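Local coordinates for protein NADH oxidoreductase (Mesorhizobium loti, PDB 3PI7) that probably binds NADPH and acts as a quinone oxidoreductase of the medium-chain dehydrogenase/reductase type, with a GroES-like domain joined to a Rossmann-fold cofactor domain, at residues M5-E10 / A121-A126; S50-K55 / A129-L134; P133-V138 / R311-R316; I147-T152 / A174-K179. All blocks are in the same frame, centred on the assembly; numbering follows the deposited sequence. Where two conformers were deposited one is given.

Starting at the N terminus, the chain opens interaction 1 at 5-10 and interaction 2 at 50-55 before closing them in the same order at 121-126 and 129-134, so these two loops cross. Both involve the curled sheet of the GroES-like domain, where strands 51-56 and 123-127 are neighbours, with about 13 Å between the centres of the two contacts. Interaction 3 starts from the residues that close interaction 2, sharing Pro133 and Leu134, and closes late, at the end of helix 298-313. Interaction 4 falls within that long loop and joins helices 148-163 and 176-188 at the start of the Rossmann fold. Phe312 packs on Pro150, linking interactions 3 and 4.

Interaction 1: residues M5-E10 / A121-A126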
loop_
_atom_site.group_PDB
_atom_site.type_symbol
_atom_site.label_atom_id
_atom_site.label_comp_id
_atom_site.label_asym_id
_atom_site.label_seq_id
_atom_site.Cartn_x
_atom_site.Cartn_y
_atom_site.Cartn_z
HETATM N N MSE A 5 -20.808 36.677 -29.694
HETATM C CA MSE A 5 -22.139 36.058 -29.598
HETATM C C MSE A 5 -22.885 36.489 -28.344
HETATM O O MSE A 5 -22.264 36.861 -27.349
HETATM C CB MSE A 5 -22.055 34.530 -29.685
HETATM C CG MSE A 5 -22.054 34.051 -31.146
HETATM SE SE MSE A 5 -22.799 32.259 -31.413
HETATM C CE MSE A 5 -21.600 31.266 -30.178
ATOM N N THR A 6 -24.222 36.497 -28.421
ATOM C CA THR A 6 -25.091 36.939 -27.335
ATOM C C THR A 6 -25.210 35.887 -26.278
ATOM O O THR A 6 -25.860 34.867 -26.472
ATOM C CB THR A 6 -26.476 37.346 -27.851
ATOM O OG1 THR A 6 -26.310 38.473 -28.699
ATOM C CG2 THR A 6 -27.453 37.706 -26.709
ATOM N N ILE A 7 -24.570 36.162 -25.150
ATOM C CA ILE A 7 -24.544 35.308 -23.965
ATOM C C ILE A 7 -24.824 36.241 -22.785
ATOM O O ILE A 7 -24.333 37.373 -22.825
ATOM C CB ILE A 7 -23.154 34.576 -23.886
ATOM C CG1 ILE A 7 -23.022 33.503 -24.996
ATOM C CG2 ILE A 7 -22.878 33.943 -22.510
ATOM C CD1 ILE A 7 -21.759 33.559 -25.764
ATOM N N PRO A 8 -25.580 35.843 -21.732
ATOM C CA PRO A 8 -25.761 36.771 -20.594
ATOM C C PRO A 8 -24.428 37.217 -20.011
ATOM O O PRO A 8 -23.432 36.472 -20.087
ATOM C CB PRO A 8 -26.489 35.931 -19.549
ATOM C CG PRO A 8 -27.083 34.821 -20.281
ATOM C CD PRO A 8 -26.271 34.560 -21.493
ATOM N N SER A 9 -24.415 38.380 -19.381
ATOM C CA SER A 9 -23.177 38.789 -18.748
ATOM C C SER A 9 -23.235 38.474 -17.246
ATOM O O SER A 9 -22.213 38.535 -16.593
ATOM C CB SER A 9 -22.877 40.257 -19.012
ATOM O OG SER A 9 -23.915 41.094 -18.563
ATOM N N GLU A 10 -24.420 38.128 -16.712
ATOM C CA GLU A 10 -24.585 37.799 -15.298
ATOM C C GLU A 10 -25.278 36.458 -15.172
ATOM O O GLU A 10 -26.086 36.095 -16.024
ATOM C CB GLU A 10 -25.396 38.919 -14.624
ATOM C CG GLU A 10 -25.508 38.848 -13.118
ATOM C CD GLU A 10 -26.001 40.139 -12.501
ATOM O OE1 GLU A 10 -25.431 41.207 -12.820
ATOM O OE2 GLU A 10 -26.967 40.084 -11.709
ATOM N N ALA A 121 -24.039 26.351 -11.527
ATOM C CA ALA A 121 -24.100 27.670 -12.095
ATOM C C ALA A 121 -24.829 27.611 -13.394
ATOM O O ALA A 121 -24.921 26.543 -13.992
ATOM C CB ALA A 121 -22.673 28.152 -12.342
ATOM N N GLU A 122 -25.348 28.743 -13.847
ATOM C CA GLU A 122 -26.014 28.769 -15.129
ATOM C C GLU A 122 -25.054 28.495 -16.283
ATOM O O GLU A 122 -25.482 27.960 -17.303
ATOM C CB GLU A 122 -26.727 30.102 -15.309
ATOM C CG GLU A 122 -28.032 30.074 -14.533
ATOM C CD GLU A 122 -28.862 31.340 -14.559
ATOM O OE1 GLU A 122 -28.275 32.442 -14.506
ATOM O OE2 GLU A 122 -30.102 31.221 -14.468
ATOM N N TYR A 123 -23.792 28.876 -16.134
ATOM C CA TYR A 123 -22.710 28.692 -17.102
ATOM C C TYR A 123 -21.484 28.178 -16.386
ATOM O O TYR A 123 -21.111 28.722 -15.340
ATOM C CB TYR A 123 -22.371 30.016 -17.836
ATOM C CG TYR A 123 -23.563 30.534 -18.609
ATOM C CD1 TYR A 123 -24.572 31.261 -17.969
ATOM C CD2 TYR A 123 -23.753 30.189 -19.942
ATOM C CE1 TYR A 123 -25.749 31.605 -18.628
ATOM C CE2 TYR A 123 -24.917 30.550 -20.619
ATOM C CZ TYR A 123 -25.905 31.271 -19.960
ATOM O OH TYR A 123 -27.057 31.603 -20.602
ATOM N N ALA A 124 -20.838 27.163 -16.964
ATOM C CA ALA A 124 -19.608 26.572 -16.406
ATOM C C ALA A 124 -18.527 26.639 -17.447
ATOM O O ALA A 124 -18.823 26.854 -18.628
ATOM C CB ALA A 124 -19.866 25.118 -16.001
ATOM N N VAL A 125 -17.276 26.494 -17.025
ATOM C CA VAL A 125 -16.168 26.449 -17.971
ATOM C C VAL A 125 -15.520 25.076 -17.863
ATOM O O VAL A 125 -15.305 24.577 -16.754
ATOM C CB VAL A 125 -15.139 27.591 -17.738
ATOM C CG1 VAL A 125 -13.924 27.434 -18.650
ATOM C CG2 VAL A 125 -15.786 28.949 -17.932
ATOM N N ALA A 126 -15.237 24.458 -19.001
ATOM C CA ALA A 126 -14.505 23.208 -19.005
ATOM C C ALA A 126 -13.489 23.244 -20.103
ATOM O O ALA A 126 -13.661 23.974 -21.093
ATOM C CB ALA A 126 -15.489 22.024 -19.201
HETATM O O HOH W 1 -28.340 34.553 -16.596
#
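Pro8 meets the hydroxyl end of Tyr123. Its CD and CG are each 3.2 Å from Tyr123 OH, which makes a close carbon-to-oxygen fit, and CD is also 3.6 Å from Tyr123 CZ. The two side chains cross at about a right angle, and the proline meets the phenol obliquely. Further along, Ile7 CG2 lies 4.4 Å from Tyr123 CE2, a looser apolar touch made in one of two conformers. Tyr123 gets there by placing CG anti to its own carbonyl carbon (chi1 -61°), which sends the ring out from the strand toward the N-terminal segment. Replacing Tyr123 by an alanine would probably leave Pro8 and Ile7 without the ring they touch and the N-terminal segment freer to move.

No direct hydrogen bond joins the segments. One water bridges them instead, donating to Glu10 O at 2.8 Å and to Glu122 OE1 at 3.0 Å. The two acidic side chains have ionic partners of their own: Glu122 OE2 pairs with Lys12 and Glu10 OE2 with Arg41.

The segment leading into strand 10-16 runs across the outside of the GroES-like domain here. Tyr123 begins strand 123-127, which runs antiparallel to strand 51-56, and its side chain also touches Lys55 there, Met11 of strand 10-16 and Val92 of strand 86-94.

Interaction 2: residues S50-K55 / A129-L134; sequences SQVLIK and AACIPL
Inside the curled sheet of the GroES-like domain, Cys131 faces Val52 and Ile54 across the apolar interior, joining two strands that are not paired with each other. The sulfur does the touching: Cys131 SG lies 3.6 Å from Val52 CG2 and 4.3 Å from Ile54 CD1, so one atom reaches both residues on the same side of strand 51-56. Cys131 turns SG anti to its carbonyl carbon (chi1 -63°), which points the sulfur across to these two methyls. Val52, with chi1 -68°, puts CG2 in the crowded position between its backbone N and carbonyl carbon, and that is the methyl that meets the sulfur.

The backbones stay well apart, with Val52 CA and Cys131 CA at 8.8 Å, and no hydrogen bond passes directly between the segments. Where the interior ends, a water links them, donating to Ser50 O at 3.1 Å and accepting from Ala129 N at 3.0 Å.

Strand 51-56 is flanked by strands 86-94 and 123-127, both antiparallel to it, while strand 131-133 pairs with strand 107-111. Phe110 of strand 107-111 touches both Ile54 and Cys131, Ile91 of strand 86-94 covers Val52 and Ile54, and Ala126 of strand 123-127 touches Ile54, so all these strands contribute to one apolar cluster.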
loop_
_atom_site.group_PDB
_atom_site.type_symbol
_atom_site.label_atom_id
_atom_site.label_comp_id
_atom_site.label_asym_id
_atom_site.label_seq_id
_atom_site.Cartn_x
_atom_site.Cartn_y
_atom_site.Cartn_z
ATOM N N SER A 50 -8.293 27.029 -24.763
ATOM C CA SER A 50 -8.577 25.591 -24.866
ATOM C C SER A 50 -9.893 25.206 -24.194
ATOM O O SER A 50 -10.194 24.016 -24.071
ATOM C CB SER A 50 -7.440 24.796 -24.208
ATOM O OG SER A 50 -7.339 25.089 -22.816
ATOM N N GLN A 51 -10.676 26.209 -23.752
ATOM C CA GLN A 51 -11.885 25.968 -22.969
ATOM C C GLN A 51 -13.164 26.345 -23.677
ATOM O O GLN A 51 -13.163 27.059 -24.681
ATOM C CB GLN A 51 -11.814 26.774 -21.658
ATOM C CG GLN A 51 -10.606 26.460 -20.801
ATOM C CD GLN A 51 -10.563 27.332 -19.566
ATOM O OE1 GLN A 51 -10.885 28.536 -19.590
ATOM N NE2 GLN A 51 -10.158 26.745 -18.457
ATOM N N VAL A 52 -14.279 25.863 -23.112
ATOM C CA VAL A 52 -15.595 26.148 -23.612
ATOM C C VAL A 52 -16.455 26.644 -22.470
ATOM O O VAL A 52 -16.224 26.288 -21.307
ATOM C CB VAL A 52 -16.235 24.921 -24.318
ATOM C CG1 VAL A 52 -15.499 24.599 -25.612
ATOM C CG2 VAL A 52 -16.272 23.706 -23.375
ATOM N N LEU A 53 -17.410 27.487 -22.808
ATOM C CA LEU A 53 -18.393 28.003 -21.859
ATOM C C LEU A 53 -19.667 27.239 -22.111
ATOM O O LEU A 53 -20.210 27.255 -23.237
ATOM C CB LEU A 53 -18.607 29.509 -22.083
ATOM C CG LEU A 53 -19.560 30.144 -21.108
ATOM C CD1 LEU A 53 -18.971 30.168 -19.678
ATOM C CD2 LEU A 53 -19.968 31.507 -21.554
ATOM N N ILE A 54 -20.142 26.562 -21.087
ATOM C CA ILE A 54 -21.326 25.716 -21.213
ATOM C C ILE A 54 -22.518 26.310 -20.480
ATOM O O ILE A 54 -22.415 26.609 -19.281
ATOM C CB ILE A 54 -21.007 24.307 -20.660
ATOM C CG1 ILE A 54 -19.792 23.647 -21.389
ATOM C CG2 ILE A 54 -22.214 23.396 -20.778
ATOM C CD1 ILE A 54 -18.856 23.096 -20.488
ATOM N N LYS A 55 -23.679 26.351 -21.160
ATOM C CA LYS A 55 -24.945 26.711 -20.561
ATOM C C LYS A 55 -25.438 25.441 -19.924
ATOM O O LYS A 55 -25.808 24.514 -20.638
ATOM C CB LYS A 55 -25.935 27.250 -21.624
ATOM C CG LYS A 55 -27.240 27.679 -20.991
ATOM C CD LYS A 55 -28.308 28.170 -21.997
ATOM C CE LYS A 55 -29.417 28.819 -21.176
ATOM N NZ LYS A 55 -30.235 29.776 -21.984
ATOM N N ALA A 129 -11.260 19.307 -24.057
ATOM C CA ALA A 129 -10.887 17.894 -23.877
ATOM C C ALA A 129 -11.660 17.213 -22.769
ATOM O O ALA A 129 -11.613 15.987 -22.671
ATOM C CB ALA A 129 -9.390 17.793 -23.602
ATOM N N ALA A 130 -12.389 17.983 -21.924
ATOM C CA ALA A 130 -13.127 17.389 -20.809
ATOM C C ALA A 130 -14.623 17.301 -21.138
ATOM O O ALA A 130 -15.456 17.108 -20.248
ATOM C CB ALA A 130 -12.902 18.210 -19.558
ATOM N N CYS A 131 -14.959 17.472 -22.431
ATOM C CA CYS A 131 -16.335 17.424 -22.899
ATOM C C CYS A 131 -16.579 16.238 -23.730
ATOM O O CYS A 131 -15.717 15.837 -24.502
ATOM C CB CYS A 131 -16.681 18.686 -23.673
ATOM S SG CYS A 131 -16.606 20.179 -22.672
ATOM N N ILE A 132 -17.781 15.692 -23.619
ATOM C CA ILE A 132 -18.160 14.564 -24.463
ATOM C C ILE A 132 -19.380 14.984 -25.239
ATOM O O ILE A 132 -20.455 15.076 -24.638
ATOM C CB ILE A 132 -18.434 13.267 -23.646
ATOM C CG1 ILE A 132 -17.221 12.812 -22.813
ATOM C CG2 ILE A 132 -19.002 12.158 -24.541
ATOM C CD1 ILE A 132 -17.543 11.667 -21.828
ATOM N N PRO A 133 -19.259 15.271 -26.553
ATOM C CA PRO A 133 -20.455 15.617 -27.317
ATOM C C PRO A 133 -21.399 14.433 -27.271
ATOM O O PRO A 133 -20.994 13.277 -27.466
ATOM C CB PRO A 133 -19.922 15.913 -28.717
ATOM C CG PRO A 133 -18.437 16.184 -28.524
ATOM C CD PRO A 133 -18.064 15.233 -27.415
ATOM N N LEU A 134 -22.626 14.700 -26.894
ATOM C CA LEU A 134 -23.527 13.584 -26.803
ATOM C C LEU A 134 -24.102 13.255 -28.140
ATOM O O LEU A 134 -24.316 14.158 -28.983
ATOM C CB LEU A 134 -24.660 13.880 -25.816
ATOM C CG LEU A 134 -24.273 14.310 -24.408
ATOM C CD1 LEU A 134 -25.524 14.636 -23.609
ATOM C CD2 LEU A 134 -23.455 13.245 -23.708
HETATM O O HOH W 2 -8.905 21.214 -24.021
#

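Interaction 3: residues P133-V138 / R311-R316; sequences PLLDTV and RFSDGR
Ser313, in the last turn of helix 298-313, meets Leu135 and Val138 with its first carbon. CB lies 4.0 Å from Val138 CG2, the firmer of the two neighbours, and 3.9 Å from Leu135 CD2. OG stands anti to the backbone N (chi1 178°), which brings it up beside Leu135 CD2. That 3.1 Å approach is doubtful: Ser313 and Leu135 were each built in two conformers, and their distances hold for the modelled ones. At its tip, OG shares a hydrogen bond of 2.9 Å with a water, and the same water is bonded to Thr137 OG1 at 2.7 Å; hence the only polar link between the segments runs through solvent.

Residues Leu135 to Val138 form a type I beta turn, closed by the bond from Val138 N to Leu135 O at 3.0 Å. The turn follows strand 131-133, which pairs with strand 107-111 in the GroES-like part, so the contact sets the exit from that strand against the end of a late helix. One turn back in the helix, the Gln309 side-chain amide reinforces the junction: it accepts from Leu135 N and donates to Pro133 O. Met146 lies against both Val138 and Phe312.

Beyond Ser313 the helix stops. Asp314 is gripped side-on by Arg316, one nitrogen to each oxygen: NE reaches OD1 at 2.9 Å, almost straight at 171° and in the guanidinium plane, while NH2 forms the salt bridge to OD2 at 2.8 Å, tilted out of that plane. Gly315, with its positive phi of 85°, lets the chain fold back so that Arg316 lies against Arg311.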
loop_
_atom_site.group_PDB
_atom_site.type_symbol
_atom_site.label_atom_id
_atom_site.label_comp_id
_atom_site.label_asym_id
_atom_site.label_seq_id
_atom_site.Cartn_x
_atom_site.Cartn_y
_atom_site.Cartn_z
ATOM N N PRO A 133 -19.259 15.271 -26.553
ATOM C CA PRO A 133 -20.455 15.617 -27.317
ATOM C C PRO A 133 -21.399 14.433 -27.271
ATOM O O PRO A 133 -20.994 13.277 -27.466
ATOM C CB PRO A 133 -19.922 15.913 -28.717
ATOM C CG PRO A 133 -18.437 16.184 -28.524
ATOM C CD PRO A 133 -18.064 15.233 -27.415
ATOM N N LEU A 134 -22.626 14.700 -26.894
ATOM C CA LEU A 134 -23.527 13.584 -26.803
ATOM C C LEU A 134 -24.102 13.255 -28.140
ATOM O O LEU A 134 -24.316 14.158 -28.983
ATOM C CB LEU A 134 -24.660 13.880 -25.816
ATOM C CG LEU A 134 -24.273 14.310 -24.408
ATOM C CD1 LEU A 134 -25.524 14.636 -23.609
ATOM C CD2 LEU A 134 -23.455 13.245 -23.708
ATOM N N LEU A 135 -24.354 11.962 -28.362
ATOM C CA LEU A 135 -25.044 11.492 -29.560
ATOM C C LEU A 135 -26.398 12.198 -29.578
ATOM O O LEU A 135 -26.958 12.433 -28.505
ATOM C CB LEU A 135 -25.191 9.969 -29.487
ATOM C CG LEU A 135 -25.951 9.270 -30.597
ATOM C CD1 LEU A 135 -25.154 9.255 -31.903
ATOM C CD2 LEU A 135 -26.265 7.878 -30.193
ATOM N N ASP A 136 -26.881 12.592 -30.765
ATOM C CA ASP A 136 -28.133 13.355 -30.931
ATOM C C ASP A 136 -29.365 12.719 -30.250
ATOM O O ASP A 136 -30.257 13.456 -29.816
ATOM C CB ASP A 136 -28.427 13.558 -32.425
ATOM C CG ASP A 136 -28.593 12.250 -33.191
ATOM O OD1 ASP A 136 -27.634 11.430 -33.195
ATOM O OD2 ASP A 136 -29.666 12.046 -33.786
ATOM N N THR A 137 -29.378 11.375 -30.117
ATOM C CA THR A 137 -30.479 10.601 -29.543
ATOM C C THR A 137 -30.272 10.233 -28.043
ATOM O O THR A 137 -31.172 9.640 -27.440
ATOM C CB THR A 137 -30.715 9.354 -30.391
ATOM O OG1 THR A 137 -29.528 8.557 -30.426
ATOM C CG2 THR A 137 -31.145 9.704 -31.801
ATOM N N VAL A 138 -29.145 10.636 -27.434
ATOM C CA VAL A 138 -28.903 10.359 -26.012
ATOM C C VAL A 138 -29.700 11.350 -25.145
ATOM O O VAL A 138 -29.824 12.519 -25.518
ATOM C CB VAL A 138 -27.373 10.388 -25.696
ATOM C CG1 VAL A 138 -27.087 10.701 -24.226
ATOM C CG2 VAL A 138 -26.727 9.062 -26.105
ATOM N N ARG A 311 -23.102 2.505 -23.924
ATOM C CA ARG A 311 -23.948 1.856 -22.915
ATOM C C ARG A 311 -25.176 2.709 -22.607
ATOM O O ARG A 311 -26.253 2.158 -22.355
ATOM C CB ARG A 311 -23.157 1.561 -21.633
ATOM C CG ARG A 311 -22.199 0.377 -21.782
ATOM C CD ARG A 311 -21.354 0.153 -20.543
ATOM N NE ARG A 311 -22.161 -0.351 -19.433
ATOM C CZ ARG A 311 -22.386 -1.634 -19.180
ATOM N NH1 ARG A 311 -21.841 -2.574 -19.943
ATOM N NH2 ARG A 311 -23.135 -1.989 -18.145
ATOM N N PHE A 312 -25.027 4.048 -22.662
ATOM C CA PHE A 312 -26.163 4.927 -22.427
ATOM C C PHE A 312 -27.026 4.954 -23.689
ATOM O O PHE A 312 -28.247 4.862 -23.584
ATOM C CB PHE A 312 -25.713 6.329 -21.980
ATOM C CG PHE A 312 -25.338 6.367 -20.510
ATOM C CD1 PHE A 312 -26.311 6.271 -19.525
ATOM C CD2 PHE A 312 -24.003 6.458 -20.116
ATOM C CE1 PHE A 312 -25.966 6.296 -18.171
ATOM C CE2 PHE A 312 -23.657 6.506 -18.764
ATOM C CZ PHE A 312 -24.631 6.412 -17.797
ATOM N N SER A 313 -26.378 4.999 -24.878
ATOM C CA SER A 313 -27.065 5.026 -26.168
ATOM C C SER A 313 -27.818 3.738 -26.459
ATOM O O SER A 313 -28.897 3.809 -27.039
ATOM C CB SER A 313 -26.086 5.290 -27.306
ATOM O OG SER A 313 -26.767 5.271 -28.550
ATOM N N ASP A 314 -27.255 2.561 -26.106
ATOM C CA ASP A 314 -27.934 1.300 -26.433
ATOM C C ASP A 314 -28.725 0.681 -25.263
ATOM O O ASP A 314 -29.110 -0.483 -25.344
ATOM C CB ASP A 314 -26.960 0.271 -27.055
ATOM C CG ASP A 314 -25.904 -0.372 -26.157
ATOM O OD1 ASP A 314 -26.202 -0.625 -24.968
ATOM O OD2 ASP A 314 -24.826 -0.728 -26.676
ATOM N N GLY A 315 -28.985 1.453 -24.213
ATOM C CA GLY A 315 -29.828 0.982 -23.123
ATOM C C GLY A 315 -29.201 0.176 -22.014
ATOM O O GLY A 315 -29.874 -0.061 -21.005
ATOM N N ARG A 316 -27.917 -0.252 -22.162
ATOM C CA ARG A 316 -27.253 -1.024 -21.091
ATOM C C ARG A 316 -27.142 -0.205 -19.801
ATOM O O ARG A 316 -27.240 -0.772 -18.700
ATOM C CB ARG A 316 -25.861 -1.519 -21.516
ATOM C CG ARG A 316 -25.874 -2.876 -22.209
ATOM C CD ARG A 316 -24.502 -3.223 -22.758
ATOM N NE ARG A 316 -24.076 -2.271 -23.785
ATOM C CZ ARG A 316 -22.845 -2.199 -24.279
ATOM N NH1 ARG A 316 -21.896 -3.014 -23.836
ATOM N NH2 ARG A 316 -22.546 -1.293 -25.201
HETATM O O HOH W 3 -29.397 6.581 -28.560
#

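Interaction 4: residues I147-T152 / A174-K179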
loop_
_atom_site.group_PDB
_atom_site.type_symbol
_atom_site.label_atom_id
_atom_site.label_comp_id
_atom_site.label_asym_id
_atom_site.label_seq_id
_atom_site.Cartn_x
_atom_site.Cartn_y
_atom_site.Cartn_z
ATOM N N ILE A 147 -19.809 11.201 -16.946
ATOM C CA ILE A 147 -18.357 11.132 -16.789
ATOM C C ILE A 147 -17.836 10.505 -15.518
ATOM O O ILE A 147 -17.117 9.523 -15.632
ATOM C CB ILE A 147 -17.736 12.553 -16.992
ATOM C CG1 ILE A 147 -17.978 13.039 -18.437
ATOM C CG2 ILE A 147 -16.220 12.604 -16.620
ATOM C CD1 ILE A 147 -17.659 14.508 -18.632
ATOM N N VAL A 148 -18.072 11.109 -14.348
ATOM C CA VAL A 148 -17.386 10.738 -13.112
ATOM C C VAL A 148 -17.618 9.288 -12.733
ATOM O O VAL A 148 -16.658 8.520 -12.730
ATOM C CB VAL A 148 -17.703 11.694 -11.932
ATOM C CG1 VAL A 148 -17.022 11.214 -10.641
ATOM C CG2 VAL A 148 -17.272 13.128 -12.270
ATOM N N ASN A 149 -18.867 8.889 -12.505
ATOM C CA ASN A 149 -19.091 7.516 -12.072
ATOM C C ASN A 149 -18.915 6.510 -13.193
ATOM O O ASN A 149 -18.183 5.560 -12.955
ATOM C CB ASN A 149 -20.424 7.350 -11.364
ATOM C CG ASN A 149 -20.394 7.995 -9.984
ATOM O OD1 ASN A 149 -19.333 8.182 -9.379
ATOM N ND2 ASN A 149 -21.537 8.452 -9.522
ATOM N N PRO A 150 -19.426 6.722 -14.418
ATOM C CA PRO A 150 -19.239 5.715 -15.474
ATOM C C PRO A 150 -17.777 5.464 -15.832
ATOM O O PRO A 150 -17.393 4.315 -15.996
ATOM C CB PRO A 150 -20.006 6.331 -16.647
ATOM C CG PRO A 150 -21.159 7.016 -15.960
ATOM C CD PRO A 150 -20.393 7.748 -14.869
ATOM N N LEU A 151 -16.943 6.530 -15.934
ATOM C CA LEU A 151 -15.551 6.292 -16.320
ATOM C C LEU A 151 -14.776 5.713 -15.177
ATOM O O LEU A 151 -13.913 4.884 -15.428
ATOM C CB LEU A 151 -14.868 7.552 -16.858
ATOM C CG LEU A 151 -15.536 8.102 -18.134
ATOM C CD1 LEU A 151 -14.853 9.363 -18.572
ATOM C CD2 LEU A 151 -15.515 7.051 -19.287
ATOM N N THR A 152 -15.100 6.084 -13.920
ATOM C CA THR A 152 -14.437 5.461 -12.771
ATOM C C THR A 152 -14.829 3.987 -12.712
ATOM O O THR A 152 -13.973 3.147 -12.399
ATOM C CB THR A 152 -14.839 6.171 -11.467
ATOM O OG1 THR A 152 -14.552 7.554 -11.601
ATOM C CG2 THR A 152 -14.111 5.618 -10.239
ATOM N N ALA A 174 -23.915 0.759 -1.597
ATOM C CA ALA A 174 -25.121 1.350 -2.171
ATOM C C ALA A 174 -24.866 2.617 -2.984
ATOM O O ALA A 174 -25.826 3.205 -3.495
ATOM C CB ALA A 174 -26.107 1.643 -1.066
ATOM N N SER A 175 -23.605 3.055 -3.111
ATOM C CA SER A 175 -23.295 4.279 -3.853
ATOM C C SER A 175 -23.566 4.092 -5.352
ATOM O O SER A 175 -23.542 2.958 -5.825
ATOM C CB SER A 175 -21.843 4.683 -3.617
ATOM O OG SER A 175 -20.955 3.800 -4.281
ATOM N N GLN A 176 -23.865 5.185 -6.097
ATOM C CA GLN A 176 -24.110 5.046 -7.539
ATOM C C GLN A 176 -22.942 4.347 -8.260
ATOM O O GLN A 176 -23.162 3.498 -9.124
ATOM C CB GLN A 176 -24.377 6.399 -8.200
ATOM C CG GLN A 176 -24.737 6.256 -9.682
ATOM C CD GLN A 176 -25.985 5.421 -9.864
ATOM O OE1 GLN A 176 -25.938 4.292 -10.379
ATOM N NE2 GLN A 176 -27.104 5.910 -9.335
ATOM N N LEU A 177 -21.706 4.709 -7.905
ATOM C CA LEU A 177 -20.524 4.119 -8.517
ATOM C C LEU A 177 -20.499 2.580 -8.313
ATOM O O LEU A 177 -20.311 1.816 -9.285
ATOM C CB LEU A 177 -19.283 4.781 -7.926
ATOM C CG LEU A 177 -17.922 4.252 -8.358
ATOM C CD1 LEU A 177 -17.786 4.166 -9.881
ATOM C CD2 LEU A 177 -16.826 5.144 -7.807
ATOM N N CYS A 178 -20.713 2.140 -7.066
ATOM C CA CYS A 178 -20.706 0.705 -6.765
ATOM C C CYS A 178 -21.804 0.001 -7.540
ATOM O O CYS A 178 -21.572 -1.094 -8.072
ATOM C CB CYS A 178 -20.820 0.455 -5.267
ATOM S SG CYS A 178 -19.319 0.877 -4.344
ATOM N N LYS A 179 -22.975 0.639 -7.675
ATOM C CA LYS A 179 -24.053 0.039 -8.438
ATOM C C LYS A 179 -23.677 -0.109 -9.909
ATOM O O LYS A 179 -24.016 -1.125 -10.501
ATOM C CB LYS A 179 -25.365 0.817 -8.261
ATOM C CG LYS A 179 -25.853 0.745 -6.812
ATOM C CD LYS A 179 -27.319 1.152 -6.626
ATOM C CE LYS A 179 -27.555 2.630 -6.741
ATOM N NZ LYS A 179 -28.943 2.960 -6.311
#
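With chi1 at 176°, Leu177 stretches out from its helix and brings both methyls against helix 148-163, while Asn149, with CG anti to its carbonyl carbon (chi1 -72°), lays its amide beside the start of helix 176-188. Leu177 CD1 comes within 3.4 Å of Asn149 O, and CD2 packs 3.7 Å from Thr152 CG2, one helical turn on. The Asn149 amide spans two residues: OD1 is 3.7 Å from Leu177 CB, and ND2 is 3.7 Å from Gln176 CB.

Helix 176-188 follows strand 167-170 of the six-stranded parallel sheet, the position of the first helix of a Rossmann fold, whose N-terminal end commonly faces the dinucleotide phosphates in such domains. Ser175 is its N-cap, OG accepting from Cys178 N at 3.3 Å.

Cutting Asn149 back to an alanine would probably open a gap beside Leu177 CB and Gln176 CB, letting the first turn of that helix shift. On the other helix, Thr152 OG1 turns inward to give Val148 O a 2.6 Å hydrogen bond; this carbonyl also accepts from Thr152 N, on the opposite face of its plane. Asn149 further touches Asn62 and Lys344, and Tyr262 lies against Leu177.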